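Local coordinates for protein MIP07328p (Drosophila melanogaster, PDB 6FKK) that is a semaphorin that probably acts as a chemorepellent axon guidance cue through semaphorin receptors, here as its extracellular sema and PSI domains, at residues A496-T501 / T516-Q521; K414-I419 / T435-E440. All coordinates share one frame; numbering follows the deposited sequence.

Interaction 1: residues A496-T501 / T516-Q521; sequences AWDLQT and TKTYLQ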
ATOM      1  N   ALA A 496      16.255 -10.312 -22.589  1.00 66.16           N
ATOM      2  CA  ALA A 496      16.291 -10.573 -24.019  1.00 62.00           C
ATOM      3  C   ALA A 496      17.398 -11.578 -24.300  1.00 64.85           C
ATOM      4  O   ALA A 496      18.359 -11.695 -23.537  1.00 71.81           O
ATOM      5  CB  ALA A 496      16.508  -9.288 -24.829  1.00 69.05           C
ATOM      6  N   TRP A 497      17.255 -12.308 -25.403  1.00 66.43           N
ATOM      7  CA  TRP A 497      18.176 -13.384 -25.752  1.00 69.27           C
ATOM      8  C   TRP A 497      19.142 -12.913 -26.832  1.00 86.41           C
ATOM      9  O   TRP A 497      18.717 -12.532 -27.927  1.00 87.79           O
ATOM     10  CB  TRP A 497      17.419 -14.622 -26.228  1.00 69.51           C
ATOM     11  CG  TRP A 497      18.329 -15.738 -26.622  1.00 90.69           C
ATOM     12  CD1 TRP A 497      18.665 -16.115 -27.889  1.00 75.28           C
ATOM     13  CD2 TRP A 497      19.035 -16.614 -25.740  1.00 87.78           C
ATOM     14  NE1 TRP A 497      19.532 -17.180 -27.850  1.00 77.83           N
ATOM     15  CE2 TRP A 497      19.778 -17.504 -26.541  1.00 82.17           C
ATOM     16  CE3 TRP A 497      19.112 -16.735 -24.349  1.00 79.59           C
ATOM     17  CZ2 TRP A 497      20.580 -18.505 -25.999  1.00 78.77           C
ATOM     18  CZ3 TRP A 497      19.910 -17.725 -23.813  1.00 82.37           C
ATOM     19  CH2 TRP A 497      20.635 -18.597 -24.636  1.00 77.37           C
ATOM     20  N   ASP A 498      20.436 -12.954 -26.523  1.00 74.31           N
ATOM     21  CA  ASP A 498      21.468 -12.620 -27.495  1.00 77.54           C
ATOM     22  C   ASP A 498      21.788 -13.847 -28.339  1.00 85.19           C
ATOM     23  O   ASP A 498      22.067 -14.924 -27.805  1.00103.74           O
ATOM     24  CB  ASP A 498      22.726 -12.115 -26.783  1.00 79.04           C
ATOM     25  CG  ASP A 498      23.758 -11.543 -27.745  1.00 84.41           C
ATOM     26  OD1 ASP A 498      23.482 -11.491 -28.961  1.00 87.91           O
ATOM     27  OD2 ASP A 498      24.847 -11.137 -27.283  1.00 93.41           O
ATOM     28  N   LEU A 499      21.737 -13.687 -29.661  1.00 81.96           N
ATOM     29  CA  LEU A 499      22.092 -14.792 -30.543  1.00 84.89           C
ATOM     30  C   LEU A 499      23.598 -14.903 -30.729  1.00101.56           C
ATOM     31  O   LEU A 499      24.104 -15.998 -30.997  1.00 91.14           O
ATOM     32  CB  LEU A 499      21.402 -14.632 -31.897  1.00 88.01           C
ATOM     33  CG  LEU A 499      19.889 -14.842 -31.885  1.00 82.74           C
ATOM     34  CD1 LEU A 499      19.309 -14.690 -33.284  1.00 84.05           C
ATOM     35  CD2 LEU A 499      19.563 -16.206 -31.308  1.00 82.30           C
ATOM     36  N   GLN A 500      24.322 -13.790 -30.591  1.00101.15           N
ATOM     37  CA  GLN A 500      25.777 -13.833 -30.691  1.00102.98           C
ATOM     38  C   GLN A 500      26.377 -14.656 -29.561  1.00103.63           C
ATOM     39  O   GLN A 500      27.240 -15.510 -29.788  1.00101.20           O
ATOM     40  CB  GLN A 500      26.350 -12.417 -30.683  1.00104.15           C
ATOM     41  CG  GLN A 500      26.170 -11.658 -31.981  1.00109.61           C
ATOM     42  CD  GLN A 500      26.958 -10.366 -31.998  1.00119.44           C
ATOM     43  OE1 GLN A 500      27.391  -9.874 -30.956  1.00130.92           O
ATOM     44  NE2 GLN A 500      27.156  -9.813 -33.186  1.00119.01           N
ATOM     45  N   THR A 501      25.943 -14.403 -28.330  1.00 98.62           N
ATOM     46  CA  THR A 501      26.373 -15.165 -27.165  1.00 92.55           C
ATOM     47  C   THR A 501      25.139 -15.780 -26.527  1.00 95.39           C
ATOM     48  O   THR A 501      24.236 -15.056 -26.097  1.00120.06           O
ATOM     49  CB  THR A 501      27.109 -14.283 -26.156  1.00 90.50           C
ATOM     50  OG1 THR A 501      26.176 -13.408 -25.512  1.00 86.70           O
ATOM     51  CG2 THR A 501      28.170 -13.450 -26.854  1.00102.76           C
ATOM     52  N   THR A 516      21.732  -4.079 -29.785  1.00 83.66           N
ATOM     53  CA  THR A 516      20.757  -5.125 -29.506  1.00 89.95           C
ATOM     54  C   THR A 516      20.087  -5.651 -30.772  1.00 90.61           C
ATOM     55  O   THR A 516      18.993  -6.222 -30.697  1.00 87.43           O
ATOM     56  CB  THR A 516      19.694  -4.616 -28.530  1.00 85.54           C
ATOM     57  OG1 THR A 516      18.889  -3.620 -29.175  1.00 71.80           O
ATOM     58  CG2 THR A 516      20.348  -4.008 -27.298  1.00 71.96           C
ATOM     59  N   LYS A 517      20.719  -5.469 -31.934  1.00 84.07           N
ATOM     60  CA  LYS A 517      20.112  -5.922 -33.182  1.00 86.15           C
ATOM     61  C   LYS A 517      20.038  -7.441 -33.259  1.00 86.42           C
ATOM     62  O   LYS A 517      19.147  -7.984 -33.922  1.00 85.39           O
ATOM     63  CB  LYS A 517      20.887  -5.367 -34.379  1.00100.16           C
ATOM     64  CG  LYS A 517      20.718  -3.870 -34.585  1.00106.27           C
ATOM     65  CD  LYS A 517      19.247  -3.504 -34.719  1.00116.84           C
ATOM     66  CE  LYS A 517      19.049  -2.001 -34.870  1.00119.93           C
ATOM     67  NZ  LYS A 517      19.651  -1.475 -36.128  1.00121.04           N
ATOM     68  N   THR A 518      20.953  -8.139 -32.590  1.00 96.03           N
ATOM     69  CA  THR A 518      20.970  -9.595 -32.578  1.00 95.59           C
ATOM     70  C   THR A 518      20.156 -10.187 -31.433  1.00 90.00           C
ATOM     71  O   THR A 518      20.304 -11.378 -31.136  1.00 86.99           O
ATOM     72  CB  THR A 518      22.414 -10.104 -32.506  1.00 86.09           C
ATOM     73  OG1 THR A 518      23.063  -9.547 -31.355  1.00 85.34           O
ATOM     74  CG2 THR A 518      23.184  -9.709 -33.758  1.00 89.89           C
ATOM     75  N   TYR A 519      19.303  -9.396 -30.791  1.00 86.38           N
ATOM     76  CA  TYR A 519      18.541  -9.847 -29.637  1.00 79.58           C
ATOM     77  C   TYR A 519      17.129 -10.249 -30.052  1.00 71.77           C
ATOM     78  O   TYR A 519      16.596  -9.769 -31.056  1.00 72.34           O
ATOM     79  CB  TYR A 519      18.471  -8.762 -28.557  1.00 72.32           C
ATOM     80  CG  TYR A 519      19.781  -8.462 -27.850  1.00 84.22           C
ATOM     81  CD1 TYR A 519      20.997  -8.906 -28.359  1.00 75.89           C
ATOM     82  CD2 TYR A 519      19.796  -7.741 -26.663  1.00 70.61           C
ATOM     83  CE1 TYR A 519      22.188  -8.629 -27.712  1.00 77.45           C
ATOM     84  CE2 TYR A 519      20.983  -7.463 -26.008  1.00 72.14           C
ATOM     85  CZ  TYR A 519      22.175  -7.910 -26.537  1.00 78.74           C
ATOM     86  OH  TYR A 519      23.357  -7.636 -25.887  1.00 78.50           O
ATOM     87  N   LEU A 520      16.526 -11.135 -29.261  1.00 69.97           N
ATOM     88  CA  LEU A 520      15.176 -11.619 -29.510  1.00 68.55           C
ATOM     89  C   LEU A 520      14.327 -11.457 -28.258  1.00 76.45           C
ATOM     90  O   LEU A 520      14.776 -11.760 -27.148  1.00 80.74           O
ATOM     91  CB  LEU A 520      15.177 -13.091 -29.944  1.00 70.26           C
ATOM     92  CG  LEU A 520      15.728 -13.410 -31.334  1.00 80.54           C
ATOM     93  CD1 LEU A 520      15.657 -14.906 -31.598  1.00 85.19           C
ATOM     94  CD2 LEU A 520      14.969 -12.639 -32.402  1.00 73.93           C
ATOM     95  N   GLN A 521      13.098 -10.979 -28.445  1.00 73.33           N
ATOM     96  CA  GLN A 521      12.139 -10.856 -27.356  1.00 66.86           C
ATOM     97  C   GLN A 521      10.741 -10.793 -27.953  1.00 69.27           C
ATOM     98  O   GLN A 521      10.532 -10.157 -28.988  1.00 90.41           O
ATOM     99  CB  GLN A 521      12.407  -9.616 -26.495  1.00 58.95           C
ATOM    100  CG  GLN A 521      11.482  -9.481 -25.294  1.00 56.04           C
ATOM    101  CD  GLN A 521      11.778  -8.248 -24.461  1.00 56.26           C
ATOM    102  OE1 GLN A 521      11.429  -7.130 -24.840  1.00 55.48           O
ATOM    103  NE2 GLN A 521      12.427  -8.448 -23.319  1.00 69.50           N
TER
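Trp497 and Leu520 face each other as an antiparallel hydrogen-bonded pair, and Asp498 and Tyr519 follow as a non-hydrogen-bonded one, in segments running 157° apart. Trp497 N reaches Leu520 O at 3.1 Å in the carbonyl plane, and Leu520 N returns to Trp497 O at 2.9 Å. Past the strand end, Leu499 N still bonds to Thr518 O, so the pairing continues into the type I turn from Thr516 to Tyr519.

Asp498 is the polar centre of the side-chain contact. Its CG is anti to the backbone N (chi1 -171°), which sets the carboxylate beside the Thr518 hydroxyl. Thr518 OG1 donates to Asp498 OD1 at 3.1 Å from the syn side, while Gln500 N comes to the same oxygen at 2.9 Å from the other face, closing an Asx turn. OD2 accepts from Thr501 OG1 and forms a salt bridge with Lys505. The Tyr519 ring lies obliquely beside this carboxylate, its CE1 3.3 Å from Asp498 CG and the planes 48° apart; its hydroxyl bonds to His512. On the Trp497 side of the sheet, Leu499 CD1 meets Leu520 CD1 at 4.0 Å, and the indole packs on helix 484-489 at the disulfide-forming Cys484 and Cys487.

An alanine at Asp498 is likely to leave the Thr518 hydroxyl and Gln500 N without their acceptor and Lys505 without its countercharge, freeing the turn to shift. In this small, disulfide-bonded PSI domain, one carboxylate thus ties the end of strand 495-498 to its neighbour and to its own following turn.

Interaction 2: residues K414-I419 / T435-E440; sequences KVTKFI and TVVISE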
ATOM      1  N   LYS A 414       3.818 -17.143  -2.220  1.00 60.49           N
ATOM      2  CA  LYS A 414       4.212 -17.061  -3.617  1.00 54.57           C
ATOM      3  C   LYS A 414       4.325 -15.607  -4.055  1.00 56.78           C
ATOM      4  O   LYS A 414       3.754 -14.699  -3.448  1.00 55.25           O
ATOM      5  CB  LYS A 414       3.208 -17.793  -4.510  1.00 46.96           C
ATOM      6  CG  LYS A 414       2.884 -19.215  -4.078  1.00 61.12           C
ATOM      7  CD  LYS A 414       2.137 -19.963  -5.175  1.00 69.94           C
ATOM      8  CE  LYS A 414       1.572 -21.279  -4.669  1.00 71.42           C
ATOM      9  NZ  LYS A 414       2.607 -22.116  -4.002  1.00 83.69           N
ATOM     10  N   VAL A 415       5.073 -15.397  -5.136  1.00 51.35           N
ATOM     11  CA  VAL A 415       5.251 -14.081  -5.734  1.00 47.34           C
ATOM     12  C   VAL A 415       4.925 -14.187  -7.216  1.00 60.73           C
ATOM     13  O   VAL A 415       5.393 -15.109  -7.894  1.00 74.33           O
ATOM     14  CB  VAL A 415       6.681 -13.547  -5.528  1.00 41.96           C
ATOM     15  CG1 VAL A 415       6.887 -12.263  -6.318  1.00 46.71           C
ATOM     16  CG2 VAL A 415       6.951 -13.321  -4.047  1.00 42.32           C
ATOM     17  N   THR A 416       4.126 -13.248  -7.718  1.00 51.70           N
ATOM     18  CA  THR A 416       3.688 -13.240  -9.108  1.00 54.39           C
ATOM     19  C   THR A 416       4.185 -11.973  -9.789  1.00 68.55           C
ATOM     20  O   THR A 416       3.862 -10.862  -9.353  1.00 76.06           O
ATOM     21  CB  THR A 416       2.163 -13.333  -9.204  1.00 66.75           C
ATOM     22  OG1 THR A 416       1.722 -14.593  -8.683  1.00 83.01           O
ATOM     23  CG2 THR A 416       1.713 -13.203 -10.651  1.00 70.96           C
ATOM     24  N   LYS A 417       4.970 -12.143 -10.849  1.00 53.92           N
ATOM     25  CA  LYS A 417       5.336 -11.054 -11.744  1.00 50.62           C
ATOM     26  C   LYS A 417       4.375 -11.035 -12.924  1.00 47.52           C
ATOM     27  O   LYS A 417       4.002 -12.090 -13.445  1.00 63.79           O
ATOM     28  CB  LYS A 417       6.764 -11.214 -12.269  1.00 49.94           C
ATOM     29  CG  LYS A 417       7.852 -11.355 -11.224  1.00 57.81           C
ATOM     30  CD  LYS A 417       9.174 -11.686 -11.910  1.00 81.95           C
ATOM     31  CE  LYS A 417      10.354 -11.632 -10.953  1.00 81.37           C
ATOM     32  NZ  LYS A 417      10.216 -12.575  -9.809  1.00 92.56           N
ATOM     33  N   PHE A 418       3.981  -9.836 -13.350  1.00 38.12           N
ATOM     34  CA  PHE A 418       3.164  -9.717 -14.550  1.00 38.25           C
ATOM     35  C   PHE A 418       3.233  -8.294 -15.080  1.00 47.60           C
ATOM     36  O   PHE A 418       3.514  -7.346 -14.343  1.00 54.35           O
ATOM     37  CB  PHE A 418       1.706 -10.125 -14.294  1.00 37.70           C
ATOM     38  CG  PHE A 418       0.917  -9.129 -13.486  1.00 44.22           C
ATOM     39  CD1 PHE A 418       0.893  -9.202 -12.103  1.00 53.36           C
ATOM     40  CD2 PHE A 418       0.179  -8.136 -14.111  1.00 42.17           C
ATOM     41  CE1 PHE A 418       0.161  -8.295 -11.360  1.00 49.69           C
ATOM     42  CE2 PHE A 418      -0.552  -7.226 -13.374  1.00 48.61           C
ATOM     43  CZ  PHE A 418      -0.562  -7.306 -11.996  1.00 50.73           C
ATOM     44  N   ILE A 419       2.969  -8.165 -16.381  1.00 38.43           N
ATOM     45  CA  ILE A 419       2.815  -6.877 -17.043  1.00 51.53           C
ATOM     46  C   ILE A 419       1.488  -6.889 -17.790  1.00 50.44           C
ATOM     47  O   ILE A 419       0.855  -7.931 -17.965  1.00 48.43           O
ATOM     48  CB  ILE A 419       3.977  -6.559 -18.006  1.00 45.23           C
ATOM     49  CG1 ILE A 419       3.997  -7.559 -19.165  1.00 41.22           C
ATOM     50  CG2 ILE A 419       5.306  -6.558 -17.263  1.00 50.46           C
ATOM     51  CD1 ILE A 419       5.000  -7.221 -20.243  1.00 52.49           C
ATOM     52  N   THR A 435      -3.171  -9.912 -19.605  1.00 47.06           N
ATOM     53  CA  THR A 435      -2.239  -9.979 -18.483  1.00 40.35           C
ATOM     54  C   THR A 435      -1.147 -10.986 -18.817  1.00 65.86           C
ATOM     55  O   THR A 435      -1.406 -12.193 -18.875  1.00 77.98           O
ATOM     56  CB  THR A 435      -2.966 -10.367 -17.195  1.00 42.32           C
ATOM     57  OG1 THR A 435      -3.981  -9.397 -16.904  1.00 47.41           O
ATOM     58  CG2 THR A 435      -1.990 -10.439 -16.030  1.00 38.46           C
ATOM     59  N   VAL A 436       0.069 -10.490 -19.034  1.00 56.35           N
ATOM     60  CA  VAL A 436       1.217 -11.335 -19.342  1.00 51.44           C
ATOM     61  C   VAL A 436       1.867 -11.712 -18.015  1.00 50.48           C
ATOM     62  O   VAL A 436       2.586 -10.914 -17.413  1.00 46.54           O
ATOM     63  CB  VAL A 436       2.204 -10.633 -20.276  1.00 43.41           C
ATOM     64  CG1 VAL A 436       3.375 -11.552 -20.599  1.00 57.83           C
ATOM     65  CG2 VAL A 436       1.503 -10.176 -21.548  1.00 57.33           C
ATOM     66  N   VAL A 437       1.611 -12.934 -17.557  1.00 46.55           N
ATOM     67  CA  VAL A 437       2.195 -13.421 -16.312  1.00 45.90           C
ATOM     68  C   VAL A 437       3.630 -13.849 -16.582  1.00 56.90           C
ATOM     69  O   VAL A 437       3.878 -14.765 -17.373  1.00 73.20           O
ATOM     70  CB  VAL A 437       1.372 -14.577 -15.730  1.00 48.86           C
ATOM     71  CG1 VAL A 437       2.095 -15.193 -14.543  1.00 53.12           C
ATOM     72  CG2 VAL A 437      -0.007 -14.088 -15.323  1.00 41.47           C
ATOM     73  N   ILE A 438       4.580 -13.190 -15.922  1.00 57.30           N
ATOM     74  CA  ILE A 438       5.988 -13.511 -16.124  1.00 47.97           C
ATOM     75  C   ILE A 438       6.366 -14.781 -15.372  1.00 45.26           C
ATOM     76  O   ILE A 438       6.917 -15.722 -15.955  1.00 60.18           O
ATOM     77  CB  ILE A 438       6.871 -12.323 -15.706  1.00 56.36           C
ATOM     78  CG1 ILE A 438       6.555 -11.103 -16.571  1.00 61.33           C
ATOM     79  CG2 ILE A 438       8.341 -12.687 -15.807  1.00 53.56           C
ATOM     80  CD1 ILE A 438       7.287  -9.856 -16.143  1.00 72.96           C
ATOM     81  N   SER A 439       6.077 -14.831 -14.073  1.00 46.37           N
ATOM     82  CA  SER A 439       6.407 -16.003 -13.273  1.00 60.90           C
ATOM     83  C   SER A 439       5.569 -16.007 -12.004  1.00 61.56           C
ATOM     84  O   SER A 439       5.137 -14.956 -11.525  1.00 66.38           O
ATOM     85  CB  SER A 439       7.895 -16.037 -12.910  1.00 68.19           C
ATOM     86  OG  SER A 439       8.215 -15.009 -11.988  1.00 55.68           O
ATOM     87  N   GLU A 440       5.351 -17.206 -11.468  1.00 59.64           N
ATOM     88  CA  GLU A 440       4.745 -17.382 -10.150  1.00 47.69           C
ATOM     89  C   GLU A 440       5.540 -18.461  -9.430  1.00 54.93           C
ATOM     90  O   GLU A 440       5.414 -19.646  -9.752  1.00 68.92           O
ATOM     91  CB  GLU A 440       3.268 -17.765 -10.247  1.00 54.74           C
ATOM     92  CG  GLU A 440       2.576 -17.858  -8.891  1.00 87.68           C
ATOM     93  CD  GLU A 440       1.109 -18.241  -8.993  1.00102.20           C
ATOM     94  OE1 GLU A 440       0.807 -19.454  -9.021  1.00 97.06           O
ATOM     95  OE2 GLU A 440       0.259 -17.328  -9.044  1.00103.60           O
TER
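Lys417 O sits opposite both Ile438 and Ser439, a classic beta bulge that moves the register by one between two strands whose directions differ by 149°. Ile438 N gives it the shorter bond, 2.8 Å to Lys417 O from 45° above the carbonyl plane, whereas Ser439 N adds a weak one. Within the bulge Lys417 N also bonds to Ser439 O at 2.9 Å; regular pairing follows at Ile419 and Val436, which exchange two backbone bonds.

On the face of Lys417 and Ile419, the extra residue puts Ile438 CB 3.6 Å from Lys417 CB. The lysine chain runs slantwise past Ile438 and passes Ser439, with its CD 3.5 Å from Ser439 OG, before NZ bonds to His477. Farther along, Ile419 and Val436 lie side by side, Ile419 CG1 touching Val436 CB at 3.7 Å, and Ile419 CG2 meets Ile438 CD1 at about a right angle between the side chains.

These strands form the outer hairpin of a four-stranded antiparallel sheet, a blade of the sema beta-propeller; strand 402-410 flanks 414-419 on its other side, and 432-442 is one of its two edge strands.

On the Thr416 and Phe418 face, Glu440 extends with CG anti to the backbone N (chi1 -176°), bringing OE2 to Thr416 OG1 at 3.1 Å in a weak hydrogen bond; the same oxygen forms a salt bridge with Lys379. The Phe418 ring crosses Thr435 obliquely, its CD2 3.7 Å from the methyl CG2, while Leu377 of strand 377-380 touches both residues.

Overall arrangement
Interaction 2 is the buried contact, two long strands within a propeller blade, its centre about 19 Å from that of the chain; the centre of interaction 1 is about 37 Å out, partly buried, in the PSI domain that follows. They share no elements, and their nearest atoms are about 8 Å apart. Their surroundings do meet: Ile438 touches Leu490 and Val436 touches Gln491 on the PSI side, while Tyr519 packs on Leu398 of the sema domain and Gln521, bonded through NE2 to the Cys495 carbonyl, accepts through OE1 from Leu398 N. Contact 414-419/435-440 is held by backbone bonds round a bulge, with aliphatic packing on the Ile419 face and charged ends bonded elsewhere; 496-501/516-521 gathers polar groups round one carboxylate.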